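Local coordinates for pullulanase C protein (PDB 5HJ1) that probably serves the type II secretion system as its GspC-type component, through a PDZ domain that here holds a fatty acid, at residues P4-L9 / N15-L20; Y34-G39 / I83-E88; D54-I57 / D63-D66. All blocks are in the same frame, centred on the assembly; numbering follows the deposited sequence.

Contact 1 of 3, residues P4-L9 / N15-L20; sequences PLVKRL and NILTYL. With VCA (vaccenic acid), chain B.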
# COMPACT_ATOMS: atom_id res chain seq x y z
N PRO A 4 -9.24 3.73 -10.25
CA PRO A 4 -8.05 3.04 -9.83
C PRO A 4 -7.74 3.21 -8.35
O PRO A 4 -8.14 4.22 -7.77
CB PRO A 4 -6.95 3.60 -10.78
CG PRO A 4 -7.73 4.06 -12.01
CD PRO A 4 -9.03 4.53 -11.48
N LEU A 5 -7.04 2.26 -7.73
CA LEU A 5 -6.70 2.36 -6.28
C LEU A 5 -5.99 3.66 -5.85
O LEU A 5 -6.23 4.16 -4.80
CB LEU A 5 -5.84 1.14 -5.83
CG LEU A 5 -5.17 1.05 -4.43
CD1 LEU A 5 -4.97 -0.41 -4.02
CD2 LEU A 5 -3.85 1.80 -4.26
N VAL A 6 -5.03 4.14 -6.65
CA VAL A 6 -4.28 5.35 -6.26
C VAL A 6 -5.19 6.54 -6.24
O VAL A 6 -5.23 7.31 -5.27
CB VAL A 6 -3.07 5.58 -7.19
CG1 VAL A 6 -2.37 6.89 -6.92
CG2 VAL A 6 -2.12 4.41 -7.04
N LYS A 7 -5.99 6.66 -7.30
CA LYS A 7 -6.92 7.76 -7.39
C LYS A 7 -7.90 7.69 -6.20
O LYS A 7 -8.27 8.72 -5.66
CB LYS A 7 -7.59 7.81 -8.76
CG LYS A 7 -6.60 7.92 -9.93
CD LYS A 7 -5.60 9.06 -9.73
CE LYS A 7 -4.75 9.36 -10.95
NZ LYS A 7 -3.82 10.51 -10.77
N ARG A 8 -8.23 6.49 -5.75
CA ARG A 8 -9.08 6.38 -4.56
C ARG A 8 -8.38 6.66 -3.23
O ARG A 8 -9.04 7.09 -2.32
CB ARG A 8 -9.82 5.04 -4.48
CG ARG A 8 -10.86 4.87 -5.58
CD ARG A 8 -12.10 4.23 -4.99
NE ARG A 8 -11.86 2.88 -4.48
CZ ARG A 8 -12.60 2.27 -3.55
NH1 ARG A 8 -13.59 2.90 -2.93
NH2 ARG A 8 -12.30 1.03 -3.20
N LEU A 9 -7.07 6.39 -3.08
CA LEU A 9 -6.35 6.71 -1.80
C LEU A 9 -6.24 8.22 -1.51
O LEU A 9 -6.04 8.66 -0.37
CB LEU A 9 -4.90 6.15 -1.78
CG LEU A 9 -4.66 4.67 -1.53
CD1 LEU A 9 -3.21 4.31 -1.84
CD2 LEU A 9 -4.98 4.29 -0.09
N ASN A 15 -2.97 12.56 4.31
CA ASN A 15 -2.41 12.90 3.02
C ASN A 15 -1.51 11.74 2.62
O ASN A 15 -0.30 11.89 2.54
CB ASN A 15 -1.64 14.19 3.22
CG ASN A 15 -2.52 15.29 3.79
OD1 ASN A 15 -3.67 15.43 3.36
ND2 ASN A 15 -2.01 16.04 4.77
N ILE A 16 -2.12 10.57 2.38
CA ILE A 16 -1.33 9.38 2.10
C ILE A 16 -0.33 9.55 0.95
O ILE A 16 0.81 9.10 1.07
CB ILE A 16 -2.24 8.18 1.82
CG1 ILE A 16 -3.03 7.91 3.11
CG2 ILE A 16 -1.41 6.96 1.32
CD1 ILE A 16 -4.15 6.97 2.90
N LEU A 17 -0.72 10.25 -0.11
CA LEU A 17 0.15 10.42 -1.26
C LEU A 17 1.29 11.42 -1.00
O LEU A 17 2.17 11.53 -1.84
CB LEU A 17 -0.66 10.67 -2.54
CG LEU A 17 -1.54 9.45 -2.94
CD1 LEU A 17 -2.44 9.94 -4.08
CD2 LEU A 17 -0.75 8.22 -3.30
N THR A 18 1.22 12.14 0.10
CA THR A 18 2.37 12.96 0.49
C THR A 18 3.49 12.05 1.00
O THR A 18 4.69 12.40 0.87
CB THR A 18 2.00 13.93 1.60
OG1 THR A 18 0.97 14.83 1.11
CG2 THR A 18 3.18 14.79 2.01
N TYR A 19 3.14 10.88 1.55
CA TYR A 19 4.12 9.95 2.10
C TYR A 19 4.53 8.87 1.16
O TYR A 19 5.58 8.24 1.37
CB TYR A 19 3.58 9.27 3.42
CG TYR A 19 3.27 10.19 4.54
CD1 TYR A 19 4.29 10.55 5.44
CD2 TYR A 19 2.03 10.72 4.67
CE1 TYR A 19 4.01 11.33 6.54
CE2 TYR A 19 1.75 11.62 5.70
CZ TYR A 19 2.79 11.89 6.61
OH TYR A 19 2.59 12.73 7.72
N LEU A 20 3.73 8.62 0.12
CA LEU A 20 3.94 7.47 -0.77
C LEU A 20 3.77 7.81 -2.20
O LEU A 20 2.80 8.53 -2.53
CB LEU A 20 2.93 6.34 -0.48
CG LEU A 20 3.04 5.67 0.82
CD1 LEU A 20 1.87 4.67 0.98
CD2 LEU A 20 4.33 4.91 0.90
O2 VCA B . 2.30 12.02 9.96
C1 VCA B . 1.68 11.76 11.02
O1 VCA B . 1.91 12.38 12.09
C2 VCA B . 0.64 10.67 11.00
C3 VCA B . -0.76 11.26 10.88
C4 VCA B . -1.45 10.83 9.59
C5 VCA B . -0.88 9.52 9.05
C6 VCA B . 0.47 9.75 8.38
C7 VCA B . 0.96 8.52 7.64
C8 VCA B . -0.15 7.76 6.91
C9 VCA B . 0.47 6.56 6.20
C10 VCA B . -0.51 5.60 5.54
C11 VCA B . 0.29 4.43 5.10
C12 VCA B . -0.09 3.52 4.23
C13 VCA B . -1.36 3.52 3.41
C14 VCA B . -1.01 2.52 2.32
C15 VCA B . -2.07 2.14 1.31
C16 VCA B . -1.26 1.53 0.17
C17 VCA B . -2.03 0.60 -0.71
C18 VCA B . -1.08 0.15 -1.80
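Leu-9 and Ile-16 cross at about a right angle, each offering a terminal methyl: CD2 of Leu-9 lies 4.1 Å from CD1 of Ile-16. Beside them Val-6 and Leu-17 meet obliquely, the two methyls of Leu-17 closing round one branch of the valine, with Val-6 CG1 4.2 Å from Leu-17 CD1. That same CD1 also rests 4.0 Å from the carbonyl oxygen of Val-6. No hydrogen bond joins the two segments; van der Waals packing holds them together. With chi1 at 174°, CG1 of Val-6 lies opposite the backbone N, which carries this methyl to the leucine. The pairs join helix 5-9 to a short, weakly bonded helical turn at about 16-19, ahead of the first long strand of the PDZ domain, 20-27; Ile-22 of that strand touches Val-6, Leu-9 and Leu-17, while Leu-74 of helix 67-77 packs against Leu-5 and Leu-9. Tyr-19 and Leu-20, where the turn passes into the strand, probably lie where PDZ domains have their carboxylate-binding loop, and vaccenic acid runs past both helical segments here. Its C15 sits 3.9 Å from CD2 of Leu-9, so this methyl serves both the helix pair and the lipid, and C13 lies near CG2 of Ile-16. Between these two carbons, C14 lies 3.8 Å from CD1 of Leu-20. Nearer its carboxylate, the acid passes over one face of the Tyr-19 ring, with C7 3.7 Å above the plane and displaced toward the rim, while Tyr-19 OH lies a very short 2.4 Å from the carboxylate atom O2.

Contact 2 of 3, residues Y34-G39 / I83-E88; sequences YRLNPG and ITLTVE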
# COMPACT_ATOMS: atom_id res chain seq x y z
N TYR A 34 1.54 -3.33 -5.79
CA TYR A 34 1.77 -1.89 -5.96
C TYR A 34 3.14 -1.54 -5.50
O TYR A 34 3.50 -1.79 -4.31
CB TYR A 34 0.73 -1.05 -5.17
CG TYR A 34 -0.64 -1.20 -5.75
CD1 TYR A 34 -1.46 -2.29 -5.42
CD2 TYR A 34 -1.12 -0.31 -6.70
CE1 TYR A 34 -2.69 -2.45 -6.06
CE2 TYR A 34 -2.37 -0.46 -7.29
CZ TYR A 34 -3.15 -1.55 -6.94
OH TYR A 34 -4.42 -1.74 -7.55
N ARG A 35 3.93 -0.96 -6.36
CA ARG A 35 5.34 -0.61 -6.03
C ARG A 35 5.30 0.69 -5.24
O ARG A 35 4.72 1.69 -5.65
CB ARG A 35 6.11 -0.38 -7.33
CG ARG A 35 7.66 -0.20 -7.20
CD ARG A 35 8.36 -1.41 -6.74
NE ARG A 35 8.20 -2.52 -7.69
CZ ARG A 35 8.44 -3.77 -7.43
NH1 ARG A 35 8.83 -4.12 -6.23
NH2 ARG A 35 8.24 -4.73 -8.35
N LEU A 36 5.98 0.72 -4.09
CA LEU A 36 6.00 1.83 -3.19
C LEU A 36 7.37 2.49 -3.14
O LEU A 36 8.39 1.83 -3.09
CB LEU A 36 5.69 1.41 -1.74
CG LEU A 36 4.43 0.58 -1.59
CD1 LEU A 36 4.30 0.20 -0.10
CD2 LEU A 36 3.22 1.31 -2.07
N ASN A 37 7.35 3.83 -3.14
CA ASN A 37 8.55 4.65 -2.98
C ASN A 37 8.14 5.85 -2.17
O ASN A 37 6.96 6.18 -1.99
CB ASN A 37 9.18 4.98 -4.32
CG ASN A 37 10.09 3.90 -4.78
OD1 ASN A 37 11.05 3.55 -4.09
ND2 ASN A 37 9.75 3.26 -5.90
N PRO A 38 9.13 6.62 -1.66
CA PRO A 38 8.74 7.76 -0.86
C PRO A 38 8.01 8.80 -1.65
O PRO A 38 8.33 9.09 -2.80
CB PRO A 38 10.12 8.27 -0.37
CG PRO A 38 11.05 7.14 -0.42
CD PRO A 38 10.57 6.32 -1.58
N GLY A 39 7.04 9.42 -0.97
CA GLY A 39 6.42 10.63 -1.42
C GLY A 39 7.38 11.84 -1.12
O GLY A 39 8.57 11.64 -0.69
N ILE A 83 -3.81 0.61 10.32
CA ILE A 83 -3.92 -0.29 9.21
C ILE A 83 -2.63 -0.99 8.97
O ILE A 83 -1.54 -0.49 9.38
CB ILE A 83 -4.34 0.42 7.91
CG1 ILE A 83 -3.30 1.51 7.52
CG2 ILE A 83 -5.72 1.02 8.09
CD1 ILE A 83 -3.59 2.09 6.18
N THR A 84 -2.69 -2.18 8.41
CA THR A 84 -1.46 -2.91 8.16
C THR A 84 -1.27 -3.15 6.69
O THR A 84 -2.22 -3.55 5.99
CB THR A 84 -1.53 -4.25 8.83
OG1 THR A 84 -1.74 -4.06 10.25
CG2 THR A 84 -0.31 -5.10 8.63
N LEU A 85 -0.05 -3.00 6.24
CA LEU A 85 0.31 -3.28 4.88
C LEU A 85 1.25 -4.48 4.86
O LEU A 85 2.19 -4.58 5.73
CB LEU A 85 1.10 -2.09 4.32
CG LEU A 85 1.11 -1.76 2.89
CD1 LEU A 85 -0.29 -1.69 2.26
CD2 LEU A 85 1.82 -0.36 2.81
N THR A 86 1.01 -5.46 4.01
CA THR A 86 1.91 -6.55 3.75
C THR A 86 2.70 -6.21 2.47
O THR A 86 2.07 -5.95 1.45
CB THR A 86 1.20 -7.87 3.57
OG1 THR A 86 0.40 -8.14 4.72
CG2 THR A 86 2.18 -8.99 3.39
N VAL A 87 4.02 -6.22 2.58
CA VAL A 87 4.88 -5.99 1.43
C VAL A 87 5.77 -7.20 1.17
O VAL A 87 6.05 -7.96 2.10
CB VAL A 87 5.77 -4.72 1.62
CG1 VAL A 87 4.91 -3.47 1.77
CG2 VAL A 87 6.71 -4.87 2.76
N GLU A 88 6.16 -7.38 -0.09
CA GLU A 88 7.15 -8.39 -0.46
C GLU A 88 8.44 -7.56 -0.74
O GLU A 88 8.44 -6.47 -1.46
CB GLU A 88 6.63 -9.11 -1.69
CG GLU A 88 7.03 -10.57 -1.78
CD GLU A 88 6.25 -11.26 -2.89
OE1 GLU A 88 6.44 -10.85 -4.05
OE2 GLU A 88 5.44 -12.17 -2.59
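Leu-36 reaches across the interior of the PDZ fold to Leu-85 and Val-87, linking strand 30-38 to strand 82-89 by side chains alone. The two strands are not neighbours in the antiparallel sheet: strand 54-59 lies between them and pairs with both. The curl of the sheet turns the inner faces of the outer two strands toward each other, and Leu-36, with the largest share of the buried surface, bridges them above Ala-56 of the middle strand.

A single methyl, CD1 of Leu-36, does all the close touching. It meets CD2 of Leu-85 at 3.9 Å, the two leucines reaching toward each other tip to tip, and at 4.2 Å it also meets CG1 of Val-87, the leucine and valine side chains crossing at a slant. Residues 85 and 87 alternate with Thr-86 along their strand, so their side chains share one face and present two neighbouring methyls to the leucine, while Thr-86 points to the other face and bonds through OG1 to Asp-95. The extended arm of Leu-36, with chi2 at 177°, holds CD1 far out from its own strand.

All three residues are buried, and the interface is small and wholly apolar, without a hydrogen bond between the segments. Phe-98 of strand 92-99 packs on Leu-85, and Ile-22 of strand 20-27 packs on Leu-36. The contact also borders the lipid pocket, since vaccenic acid touches Leu-85, Ile-83 and Tyr-34. In Val-87 the branch turned to Leu-36 is CG1, which lies anti to the carbonyl carbon and beside the backbone N (chi1 -61°).

Contact 3 of 3, residues D54-I57 / D63-D66; sequences DLAI and DLRD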
# COMPACT_ATOMS: atom_id res chain seq x y z
N ASP A 54 9.51 -1.39 -2.29
CA ASP A 54 8.70 -2.44 -1.72
C ASP A 54 7.47 -2.69 -2.62
O ASP A 54 6.97 -1.82 -3.30
CB ASP A 54 8.13 -2.00 -0.32
CG ASP A 54 9.04 -2.30 0.84
OD1 ASP A 54 10.00 -3.11 0.70
OD2 ASP A 54 8.75 -1.77 1.91
N LEU A 55 7.00 -3.93 -2.60
CA LEU A 55 5.80 -4.35 -3.35
C LEU A 55 4.68 -4.63 -2.41
O LEU A 55 4.76 -5.65 -1.69
CB LEU A 55 6.13 -5.56 -4.23
CG LEU A 55 4.99 -6.01 -5.13
CD1 LEU A 55 4.83 -5.09 -6.31
CD2 LEU A 55 5.17 -7.46 -5.65
N ALA A 56 3.70 -3.74 -2.36
CA ALA A 56 2.50 -3.94 -1.52
C ALA A 56 1.58 -4.99 -2.13
O ALA A 56 1.13 -4.87 -3.27
CB ALA A 56 1.73 -2.66 -1.31
N ILE A 57 1.31 -6.03 -1.33
CA ILE A 57 0.45 -7.13 -1.79
C ILE A 57 -0.83 -7.34 -0.94
O ILE A 57 -1.75 -8.04 -1.42
CB ILE A 57 1.24 -8.46 -1.94
CG1 ILE A 57 1.78 -8.91 -0.62
CG2 ILE A 57 2.33 -8.31 -3.00
CD1 ILE A 57 2.32 -10.33 -0.63
N ASP A 63 -6.03 -9.24 -0.06
CA ASP A 63 -5.18 -9.30 -1.24
C ASP A 63 -5.43 -8.12 -2.18
O ASP A 63 -6.51 -7.96 -2.76
CB ASP A 63 -5.43 -10.61 -1.97
CG ASP A 63 -4.37 -10.95 -2.99
OD1 ASP A 63 -3.54 -10.07 -3.37
OD2 ASP A 63 -4.42 -12.10 -3.47
N LEU A 64 -4.40 -7.31 -2.41
CA LEU A 64 -4.48 -6.17 -3.28
C LEU A 64 -4.47 -6.53 -4.74
O LEU A 64 -4.76 -5.67 -5.57
CB LEU A 64 -3.36 -5.21 -2.96
CG LEU A 64 -3.50 -4.40 -1.65
CD1 LEU A 64 -2.31 -3.57 -1.37
CD2 LEU A 64 -4.75 -3.56 -1.63
N ARG A 65 -4.08 -7.76 -5.02
CA ARG A 65 -3.94 -8.21 -6.42
C ARG A 65 -5.26 -8.62 -6.99
O ARG A 65 -5.37 -8.68 -8.21
CB ARG A 65 -2.91 -9.33 -6.48
CG ARG A 65 -1.53 -8.91 -5.93
CD ARG A 65 -0.57 -10.05 -5.71
NE ARG A 65 -0.93 -10.87 -4.56
CZ ARG A 65 -0.12 -11.80 -4.04
NH1 ARG A 65 -0.52 -12.48 -2.96
NH2 ARG A 65 1.09 -12.01 -4.52
N ASP A 66 -6.28 -8.75 -6.16
CA ASP A 66 -7.60 -9.20 -6.61
C ASP A 66 -8.45 -7.94 -6.64
O ASP A 66 -8.68 -7.33 -5.62
CB ASP A 66 -8.12 -10.25 -5.64
CG ASP A 66 -9.51 -10.78 -6.00
OD1 ASP A 66 -10.18 -10.20 -6.86
OD2 ASP A 66 -9.94 -11.76 -5.35
O HOH W 1 -1.76 -10.99 -0.88
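Ile-57, within strand 54-59, is joined through Leu-64 to a type I beta turn, 63-66, that leads into helix 67-77 of the PDZ fold. The tight part is the backbone link: Leu-64 N gives a nearly straight hydrogen bond to Ile-57 O (2.9 Å, 169°). Next to this bond the Leu-64 side chain lies against the peptide of Ile-57, with CB 3.6 Å from Ile-57 O, and its CD1 reaches CB of Ala-56 at 4.1 Å. Both Leu-64 and Ala-56 also touch vaccenic acid.

The other side is looser and partly exposed. Here the Arg-65 guanidinium lies with one face over CB of Ile-57, the two side chains running alongside each other, and a water accepts weakly from Arg-65 NH1 while donating to Ile-57 O. Bending at chi3 (-73°) brings the guanidinium back toward Asp-63, whose carboxylate meets it at the edge. Asp-63 OD1 takes two hydrogen bonds, closing an Asx turn with Arg-65 N at 2.9 Å and forming a salt bridge with Arg-65 NE at 3.0 Å on its syn side, 22° out of the carboxylate plane.

How the contacts relate
All three contacts supply walls of the vaccenic acid pocket. Contact 1 provides Leu-9, Tyr-19 and Leu-20, contact 2 Ile-83 and Leu-85, and contact 3 Leu-64. Contacts 2 and 3 lie closest, their centres about 8 Å apart, and share the sheet: strand 54-59 bonds to both strands of contact 2, with Tyr-34 O 2.8 Å from Ala-56 N and Glu-88 N 2.7 Å from Leu-55 O. Contact 1 has its centre about 11 Å from that of contact 2 and about 14 Å from that of contact 3. Leu-5, on segment 4-9, touches the segments of contacts 2 and 3: its CD1 lies 3.6 Å from Tyr-34 CZ and 4.0 Å from Leu-64 CD2.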